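Local coordinates for uncharacterized protein (Bdellovibrio bacteriovorus, PDB 3TM8) that carries a two-iron HD-GYP domain of the class that hydrolyses cyclic-di-GMP and probably works in signalling, though its own function is not established, at residues 43-47 with 48-52; 75-79 with 80-84; 205-209 with 210-214. All coordinates share one frame; numbering follows the deposited sequence. Where two conformers were deposited one is given.

Interaction 1 (43-47 with 48-52); sequences VKIND and KMILY
V43 and Y52 lie side by side and point the same way, so that one methyl of the valine is laid against the root of the tyrosine: V43 CG2 is 3.7 Å from Y52 CB and touches the near part of the ring obliquely. With its CG anti to the backbone N (chi1 -176°), the tyrosine starts beside the valine and carries its phenol away, to R66, whose backbone oxygen bonds its hydroxyl and whose side chain makes a cation-pi contact with the ring. I45 and I50 meet diagonally on the face that also holds V43 and K48. There I50 CG1 reaches I45 CB at 4.0 Å, an apolar contact between two exposed side chains. The other face belongs to K44 and M49, but K44 soon leaves its neighbour. Bends at its last two torsions curl the amine round to D47, and K44 NZ meets D47 OD1 at 2.9 Å, nearly along the C-O axis, in a salt bridge that clasps the turn. K48, by contrast, runs out extended. Between the two faces the backbone closes two hydrogen-bonded pairs, V43 with I50 and I45 with K48. V43 N to I50 O and I50 N to V43 O both measure 2.9 Å, and a CA-H...O contact from K44 CA to K48 O (3.3 Å) lies between the pairs. Only N46 and D47, both with positive phi, separate the I45-K48 pair: this is the two-residue beta hairpin closed by a type I' turn, a classic tight link between antiparallel strands.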
loop_
_atom_site.group_PDB
_atom_site.type_symbol
_atom_site.label_atom_id
_atom_site.label_comp_id
_atom_site.label_asym_id
_atom_site.label_seq_id
_atom_site.Cartn_x
_atom_site.Cartn_y
_atom_site.Cartn_z
ATOM N N VAL A 43 -10.591 18.760 9.731
ATOM C CA VAL A 43 -9.301 18.916 9.075
ATOM C C VAL A 43 -8.534 20.004 9.824
ATOM O O VAL A 43 -9.092 21.053 10.160
ATOM C CB VAL A 43 -9.475 19.332 7.589
ATOM C CG1 VAL A 43 -8.126 19.653 6.954
ATOM C CG2 VAL A 43 -10.191 18.240 6.802
ATOM N N LYS A 44 -7.259 19.757 10.092
ATOM C CA LYS A 44 -6.443 20.742 10.787
ATOM C C LYS A 44 -5.914 21.777 9.803
ATOM O O LYS A 44 -5.211 21.436 8.859
ATOM C CB LYS A 44 -5.288 20.045 11.511
ATOM C CG LYS A 44 -4.472 20.970 12.404
ATOM C CD LYS A 44 -3.450 20.180 13.224
ATOM C CE LYS A 44 -2.326 19.636 12.357
ATOM N NZ LYS A 44 -1.374 20.707 11.930
ATOM N N ILE A 45 -6.277 23.040 10.014
ATOM C CA ILE A 45 -5.756 24.127 9.197
ATOM C C ILE A 45 -5.213 25.206 10.116
ATOM O O ILE A 45 -5.909 25.670 11.014
ATOM C CB ILE A 45 -6.836 24.721 8.284
ATOM C CG1 ILE A 45 -7.371 23.640 7.346
ATOM C CG2 ILE A 45 -6.276 25.897 7.496
ATOM C CD1 ILE A 45 -8.271 24.167 6.278
ATOM N N ASN A 46 -3.958 25.590 9.900
ATOM C CA ASN A 46 -3.301 26.542 10.788
ATOM C C ASN A 46 -3.475 26.144 12.255
ATOM O O ASN A 46 -3.740 26.984 13.119
ATOM C CB ASN A 46 -3.809 27.961 10.534
ATOM C CG ASN A 46 -3.602 28.397 9.102
ATOM O OD1 ASN A 46 -2.723 27.882 8.411
ATOM N ND2 ASN A 46 -4.407 29.346 8.646
ATOM N N ASP A 47 -3.330 24.845 12.510
ATOM C CA ASP A 47 -3.434 24.250 13.847
ATOM C C ASP A 47 -4.785 24.414 14.559
ATOM O O ASP A 47 -4.857 24.302 15.782
ATOM C CB ASP A 47 -2.276 24.699 14.746
ATOM C CG ASP A 47 -0.958 24.026 14.380
ATOM O OD1 ASP A 47 -0.980 22.935 13.767
ATOM O OD2 ASP A 47 0.105 24.583 14.711
ATOM N N LYS A 48 -5.845 24.656 13.793
ATOM C CA LYS A 48 -7.202 24.661 14.329
ATOM C C LYS A 48 -7.982 23.527 13.693
ATOM O O LYS A 48 -7.745 23.196 12.531
ATOM C CB LYS A 48 -7.892 25.990 14.007
ATOM C CG LYS A 48 -7.167 27.221 14.538
ATOM C CD LYS A 48 -7.954 28.487 14.258
ATOM C CE LYS A 48 -7.286 29.688 14.909
ATOM N NZ LYS A 48 -8.005 30.950 14.620
ATOM N N MET A 49 -8.931 22.966 14.442
ATOM C CA MET A 49 -9.736 21.852 13.952
ATOM C C MET A 49 -10.967 22.383 13.244
ATOM O O MET A 49 -11.873 22.927 13.872
ATOM C CB MET A 49 -10.146 20.935 15.106
ATOM C CG MET A 49 -8.966 20.345 15.830
ATOM S SD MET A 49 -7.973 19.319 14.724
ATOM C CE MET A 49 -6.732 18.690 15.855
ATOM N N ILE A 50 -10.996 22.235 11.929
ATOM C CA ILE A 50 -12.054 22.808 11.119
ATOM C C ILE A 50 -13.021 21.724 10.657
ATOM O O ILE A 50 -12.625 20.759 10.000
ATOM C CB ILE A 50 -11.472 23.512 9.880
ATOM C CG1 ILE A 50 -10.303 24.426 10.268
ATOM C CG2 ILE A 50 -12.563 24.268 9.160
ATOM C CD1 ILE A 50 -10.628 25.468 11.312
ATOM N N LEU A 51 -14.292 21.876 11.003
ATOM C CA LEU A 51 -15.297 20.884 10.633
ATOM C C LEU A 51 -15.337 20.693 9.119
ATOM O O LEU A 51 -15.443 21.667 8.372
ATOM C CB LEU A 51 -16.668 21.326 11.138
ATOM C CG LEU A 51 -17.861 20.426 10.837
ATOM C CD1 LEU A 51 -17.674 19.073 11.486
ATOM C CD2 LEU A 51 -19.141 21.096 11.345
ATOM N N TYR A 52 -15.255 19.440 8.673
ATOM C CA TYR A 52 -15.232 19.131 7.251
ATOM C C TYR A 52 -16.255 18.045 6.884
ATOM O O TYR A 52 -16.966 18.173 5.888
ATOM C CB TYR A 52 -13.819 18.726 6.812
ATOM C CG TYR A 52 -13.693 18.477 5.328
ATOM C CD1 TYR A 52 -14.030 19.461 4.408
ATOM C CD2 TYR A 52 -13.215 17.268 4.843
ATOM C CE1 TYR A 52 -13.914 19.235 3.045
ATOM C CE2 TYR A 52 -13.097 17.037 3.492
ATOM C CZ TYR A 52 -13.442 18.020 2.593
ATOM O OH TYR A 52 -13.327 17.809 1.237
#

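Interaction 2 (75-79 with 80-84); sequences MYILT and DEENS
T79 and E82 run side by side in the same direction, the methyl T79 CG2 coming to 4.1 Å from E82 OE1, while the base of the glutamate sits close against the turn, with E82 CB 3.3 Å from T79 O. From the inner side I77 adds its tip: its CG1 is wedged between backbone N and carbonyl carbon (chi1 64°), and the chain then extends until I77 CD1 rests 3.8 Å from E82 CA. L78 and E81 form the third pair and cross obliquely, with an L78 methyl passing near the carboxylate. Two backbone bonds make the bend, E81 N to L78 O (2.8 Å) and E82 N to T79 O (3.1 Å). Each donor stands well above the plane of its carbonyl, in keeping with the tight curl of two successive i to i+3 bonds. This is a strand-to-helix junction: strand 74-78 is followed by a short 3-10 turn at T79 and D80, and E81 takes the N-cap position of helix 82-97. Water ties the two arms together, accepting from L78 N at 2.8 Å and donating to E81 OE1 at 2.7 Å. That oxygen is gripped again by the backbone N of N40, and the other carboxylate oxygen makes a salt bridge to R55, so both oxygens are anchored and the group's rotation is fixed. E82 finds a weak, long ion pair with R86. Farther out, I77 is seated on V24 and I26 of the adjacent strand, L78 packs against Y23 and Y42, and T79 pairs through its backbone with D22.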
loop_
_atom_site.group_PDB
_atom_site.type_symbol
_atom_site.label_atom_id
_atom_site.label_comp_id
_atom_site.label_asym_id
_atom_site.label_seq_id
_atom_site.Cartn_x
_atom_site.Cartn_y
_atom_site.Cartn_z
ATOM N N MET A 75 -7.143 13.028 9.957
ATOM C CA MET A 75 -8.189 13.959 10.326
ATOM C C MET A 75 -8.464 13.724 11.797
ATOM O O MET A 75 -7.802 12.897 12.427
ATOM C CB MET A 75 -9.438 13.762 9.474
ATOM C CG MET A 75 -9.298 14.356 8.074
ATOM S SD MET A 75 -10.746 14.102 7.037
ATOM C CE MET A 75 -11.933 15.159 7.859
ATOM N N TYR A 76 -9.424 14.460 12.348
ATOM C CA TYR A 76 -9.630 14.471 13.783
ATOM C C TYR A 76 -11.104 14.319 14.092
ATOM O O TYR A 76 -11.963 14.786 13.336
ATOM C CB TYR A 76 -9.050 15.769 14.384
ATOM C CG TYR A 76 -7.583 15.835 14.057
ATOM C CD1 TYR A 76 -6.646 15.228 14.883
ATOM C CD2 TYR A 76 -7.142 16.399 12.868
ATOM C CE1 TYR A 76 -5.299 15.232 14.560
ATOM C CE2 TYR A 76 -5.789 16.402 12.532
ATOM C CZ TYR A 76 -4.875 15.813 13.381
ATOM O OH TYR A 76 -3.533 15.798 13.052
ATOM N N ILE A 77 -11.396 13.643 15.197
ATOM C CA ILE A 77 -12.769 13.506 15.665
ATOM C C ILE A 77 -12.801 13.921 17.123
ATOM O O ILE A 77 -11.773 13.917 17.806
ATOM C CB ILE A 77 -13.293 12.053 15.511
ATOM C CG1 ILE A 77 -12.495 11.089 16.395
ATOM C CG2 ILE A 77 -13.280 11.642 14.044
ATOM C CD1 ILE A 77 -12.997 9.628 16.397
ATOM N N LEU A 78 -13.978 14.291 17.608
ATOM C CA LEU A 78 -14.131 14.561 19.028
ATOM C C LEU A 78 -13.885 13.278 19.802
ATOM O O LEU A 78 -14.405 12.221 19.451
ATOM C CB LEU A 78 -15.537 15.076 19.324
ATOM C CG LEU A 78 -15.827 16.457 18.734
ATOM C CD1 LEU A 78 -17.329 16.712 18.746
ATOM C CD2 LEU A 78 -15.079 17.542 19.499
ATOM N N THR A 79 -13.106 13.373 20.867
ATOM C CA THR A 79 -12.812 12.203 21.676
ATOM C C THR A 79 -14.104 11.577 22.193
ATOM O O THR A 79 -14.209 10.361 22.335
ATOM C CB THR A 79 -11.867 12.587 22.816
ATOM O OG1 THR A 79 -10.711 13.221 22.247
ATOM C CG2 THR A 79 -11.441 11.364 23.612
ATOM N N ASP A 80 -15.106 12.411 22.441
ATOM C CA ASP A 80 -16.379 11.921 22.956
ATOM C C ASP A 80 -17.122 11.068 21.925
ATOM O O ASP A 80 -18.050 10.340 22.269
ATOM C CB ASP A 80 -17.253 13.086 23.436
ATOM C CG ASP A 80 -16.687 13.770 24.670
ATOM O OD1 ASP A 80 -15.781 13.194 25.309
ATOM O OD2 ASP A 80 -17.155 14.880 25.007
ATOM N N GLU A 81 -16.707 11.152 20.665
ATOM C CA GLU A 81 -17.328 10.373 19.595
ATOM C C GLU A 81 -16.453 9.207 19.122
ATOM O O GLU A 81 -16.738 8.567 18.106
ATOM C CB GLU A 81 -17.697 11.290 18.419
ATOM C CG GLU A 81 -18.734 12.349 18.767
ATOM C CD GLU A 81 -19.437 12.901 17.544
ATOM O OE1 GLU A 81 -18.783 13.575 16.725
ATOM O OE2 GLU A 81 -20.650 12.659 17.394
ATOM N N GLU A 82 -15.399 8.912 19.870
ATOM C CA GLU A 82 -14.467 7.876 19.447
ATOM C C GLU A 82 -15.129 6.498 19.360
ATOM O O GLU A 82 -14.817 5.704 18.467
ATOM C CB GLU A 82 -13.247 7.837 20.365
ATOM C CG GLU A 82 -12.141 6.923 19.853
ATOM C CD GLU A 82 -10.843 7.077 20.623
ATOM O OE1 GLU A 82 -10.847 7.764 21.668
ATOM O OE2 GLU A 82 -9.822 6.516 20.176
ATOM N N ASN A 83 -16.050 6.211 20.271
ATOM C CA ASN A 83 -16.740 4.927 20.220
ATOM C C ASN A 83 -17.539 4.772 18.927
ATOM O O ASN A 83 -17.560 3.696 18.327
ATOM C CB ASN A 83 -17.633 4.714 21.451
ATOM C CG ASN A 83 -18.367 3.394 21.409
ATOM O OD1 ASN A 83 -17.753 2.328 21.471
ATOM N ND2 ASN A 83 -19.687 3.455 21.306
ATOM N N SER A 84 -18.203 5.843 18.497
ATOM C CA SER A 84 -18.937 5.817 17.237
ATOM C C SER A 84 -18.008 5.518 16.061
ATOM O O SER A 84 -18.360 4.751 15.154
ATOM C CB SER A 84 -19.661 7.145 17.011
ATOM O OG SER A 84 -20.304 7.158 15.750
HETATM O O HOH W 1 -16.228 14.127 16.027
#

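Interaction 3 (205-209 with 210-214); sequences YGHHH and SPLNL. With PO4 (phosphate ion), chain C.
L214 lays a methyl over the imidazole of H207 in a CH-pi contact: L214 CD2 stands 3.6 Å from the ring centroid, only 14° off the normal and thus nearly above the middle. Its second methyl leans toward the rim, with L214 CD1 3.7 Å from H207 CD2. The leucine therefore blankets one face and leaves the rim to polar partners. There H207 NE2 donates to O4 of a bound phosphate at 2.8 Å, and H207 ND1 meets a water, also at 2.8 Å, in the plane of the ring. The water passes on to S210 OG at 2.7 Å, which links the imidazole to the far arm of the loop. With both ring nitrogens engaged and one face covered by the leucine, the ring probably has little freedom to turn. The chain turns back from H207 to S210 through a type II beta turn, closed by S210 N to H207 O at 3.0 Å, with H209 at positive phi. An ST turn follows directly, S210 OG accepting from L212 N at 3.1 Å; the hydroxyl reaches it by standing anti to its own backbone N (chi1 169°). The loop leads out of the HD motif itself, since H203 and D204, both iron ligands, immediately precede it. H207 is not among the ligands, but its ring stacks with that of the iron-binding H232 and also meets W229. The phosphate, probably from the crystallisation liquor, is bonded in addition by R289, W229 and N285, while the backbone oxygen of L214 accepts from R289.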
loop_
_atom_site.group_PDB
_atom_site.type_symbol
_atom_site.label_atom_id
_atom_site.label_comp_id
_atom_site.label_asym_id
_atom_site.label_seq_id
_atom_site.Cartn_x
_atom_site.Cartn_y
_atom_site.Cartn_z
ATOM N N TYR A 205 8.872 1.405 3.882
ATOM C CA TYR A 205 9.044 1.971 5.213
ATOM C C TYR A 205 10.206 2.975 5.277
ATOM O O TYR A 205 10.137 3.983 5.988
ATOM C CB TYR A 205 9.249 0.846 6.228
ATOM C CG TYR A 205 9.544 1.332 7.624
ATOM C CD1 TYR A 205 8.741 2.290 8.241
ATOM C CD2 TYR A 205 10.635 0.839 8.324
ATOM C CE1 TYR A 205 9.019 2.728 9.534
ATOM C CE2 TYR A 205 10.924 1.276 9.594
ATOM C CZ TYR A 205 10.118 2.218 10.197
ATOM O OH TYR A 205 10.434 2.628 11.465
ATOM N N GLY A 206 11.271 2.714 4.521
ATOM C CA GLY A 206 12.417 3.608 4.510
ATOM C C GLY A 206 12.117 5.025 4.054
ATOM O O GLY A 206 12.893 5.945 4.349
ATOM N N HIS A 207 11.023 5.207 3.318
ATOM C CA HIS A 207 10.631 6.543 2.861
ATOM C C HIS A 207 9.772 7.291 3.882
ATOM O O HIS A 207 9.429 8.442 3.651
ATOM C CB HIS A 207 9.816 6.496 1.558
ATOM C CG HIS A 207 10.582 6.097 0.333
ATOM N ND1 HIS A 207 11.783 6.669 -0.036
ATOM C CD2 HIS A 207 10.255 5.237 -0.662
ATOM C CE1 HIS A 207 12.183 6.143 -1.181
ATOM N NE2 HIS A 207 11.270 5.277 -1.587
ATOM N N HIS A 208 9.368 6.635 4.967
ATOM C CA HIS A 208 8.439 7.262 5.905
ATOM C C HIS A 208 9.065 8.524 6.482
ATOM O O HIS A 208 10.167 8.480 7.024
ATOM C CB HIS A 208 8.071 6.275 7.005
ATOM C CG HIS A 208 7.095 6.801 8.004
ATOM N ND1 HIS A 208 5.786 7.102 7.691
ATOM C CD2 HIS A 208 7.231 7.033 9.327
ATOM C CE1 HIS A 208 5.163 7.516 8.780
ATOM N NE2 HIS A 208 6.015 7.478 9.788
ATOM N N HIS A 209 8.344 9.641 6.354
ATOM C CA HIS A 209 8.807 10.969 6.774
ATOM C C HIS A 209 10.128 11.409 6.152
ATOM O O HIS A 209 10.884 12.179 6.745
ATOM C CB HIS A 209 8.790 11.106 8.297
ATOM C CG HIS A 209 7.425 11.384 8.840
ATOM N ND1 HIS A 209 7.201 12.209 9.918
ATOM C CD2 HIS A 209 6.203 10.975 8.421
ATOM C CE1 HIS A 209 5.904 12.275 10.160
ATOM N NE2 HIS A 209 5.276 11.536 9.264
ATOM N N SER A 210 10.379 10.939 4.933
ATOM C CA SER A 210 11.503 11.411 4.142
ATOM C C SER A 210 11.147 12.732 3.457
ATOM O O SER A 210 9.991 12.947 3.091
ATOM C CB SER A 210 11.851 10.366 3.083
ATOM O OG SER A 210 12.763 10.902 2.145
ATOM N N PRO A 211 12.143 13.616 3.261
ATOM C CA PRO A 211 11.867 14.878 2.568
ATOM C C PRO A 211 11.817 14.690 1.060
ATOM O O PRO A 211 11.506 15.627 0.332
ATOM C CB PRO A 211 13.067 15.754 2.944
ATOM C CG PRO A 211 14.169 14.780 3.188
ATOM C CD PRO A 211 13.517 13.555 3.788
ATOM N N LEU A 212 12.121 13.486 0.591
ATOM C CA LEU A 212 12.141 13.224 -0.835
ATOM C C LEU A 212 10.746 13.284 -1.443
ATOM O O LEU A 212 9.810 12.687 -0.916
ATOM C CB LEU A 212 12.748 11.843 -1.099
ATOM C CG LEU A 212 12.857 11.378 -2.554
ATOM C CD1 LEU A 212 13.777 12.283 -3.368
ATOM C CD2 LEU A 212 13.356 9.946 -2.590
ATOM N N ASN A 213 10.616 13.980 -2.567
ATOM C CA ASN A 213 9.402 13.903 -3.374
ATOM C C ASN A 213 9.485 12.679 -4.278
ATOM O O ASN A 213 10.280 12.651 -5.213
ATOM C CB ASN A 213 9.235 15.170 -4.219
ATOM C CG ASN A 213 8.032 15.109 -5.150
ATOM O OD1 ASN A 213 7.188 14.221 -5.044
ATOM N ND2 ASN A 213 7.942 16.076 -6.060
ATOM N N LEU A 214 8.678 11.663 -3.981
ATOM C CA LEU A 214 8.736 10.413 -4.734
ATOM C C LEU A 214 8.108 10.534 -6.108
ATOM O O LEU A 214 8.368 9.728 -6.994
ATOM C CB LEU A 214 8.031 9.291 -3.977
ATOM C CG LEU A 214 8.700 8.866 -2.676
ATOM C CD1 LEU A 214 7.877 7.786 -2.010
ATOM C CD2 LEU A 214 10.120 8.387 -2.935
HETATM P P PO4 C . 10.158 3.490 -4.839
HETATM O O1 PO4 C . 10.273 4.925 -5.284
HETATM O O2 PO4 C . 8.727 3.010 -4.821
HETATM O O3 PO4 C . 10.854 2.554 -5.855
HETATM O O4 PO4 C . 10.879 3.299 -3.522
HETATM O O HOH W 2 13.495 8.609 0.943
#

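Overall arrangement
Interactions 1 and 2 form one patch, their centres 14 Å apart: the hairpin of 43-52 lies on strand 74-78, just ahead of the turn into helix 82-97. M49 CE packs on Y76 CG at 3.5 Å, V43 CG2 on M75 CE at 3.7 Å and K44 CB on Y76 CE2 at 3.8 Å, so both faces of the hairpin find partners on that strand. Interaction 3 stands apart, its centre 25 Å from that of interaction 1 and 29 Å from that of interaction 2, without contact to either. It alone borders the metal centre, the H207 side chain being about 4 Å from an iron, whereas the other two lie in the N-terminal beta region and at the start of helix 82-97, away from the iron sites.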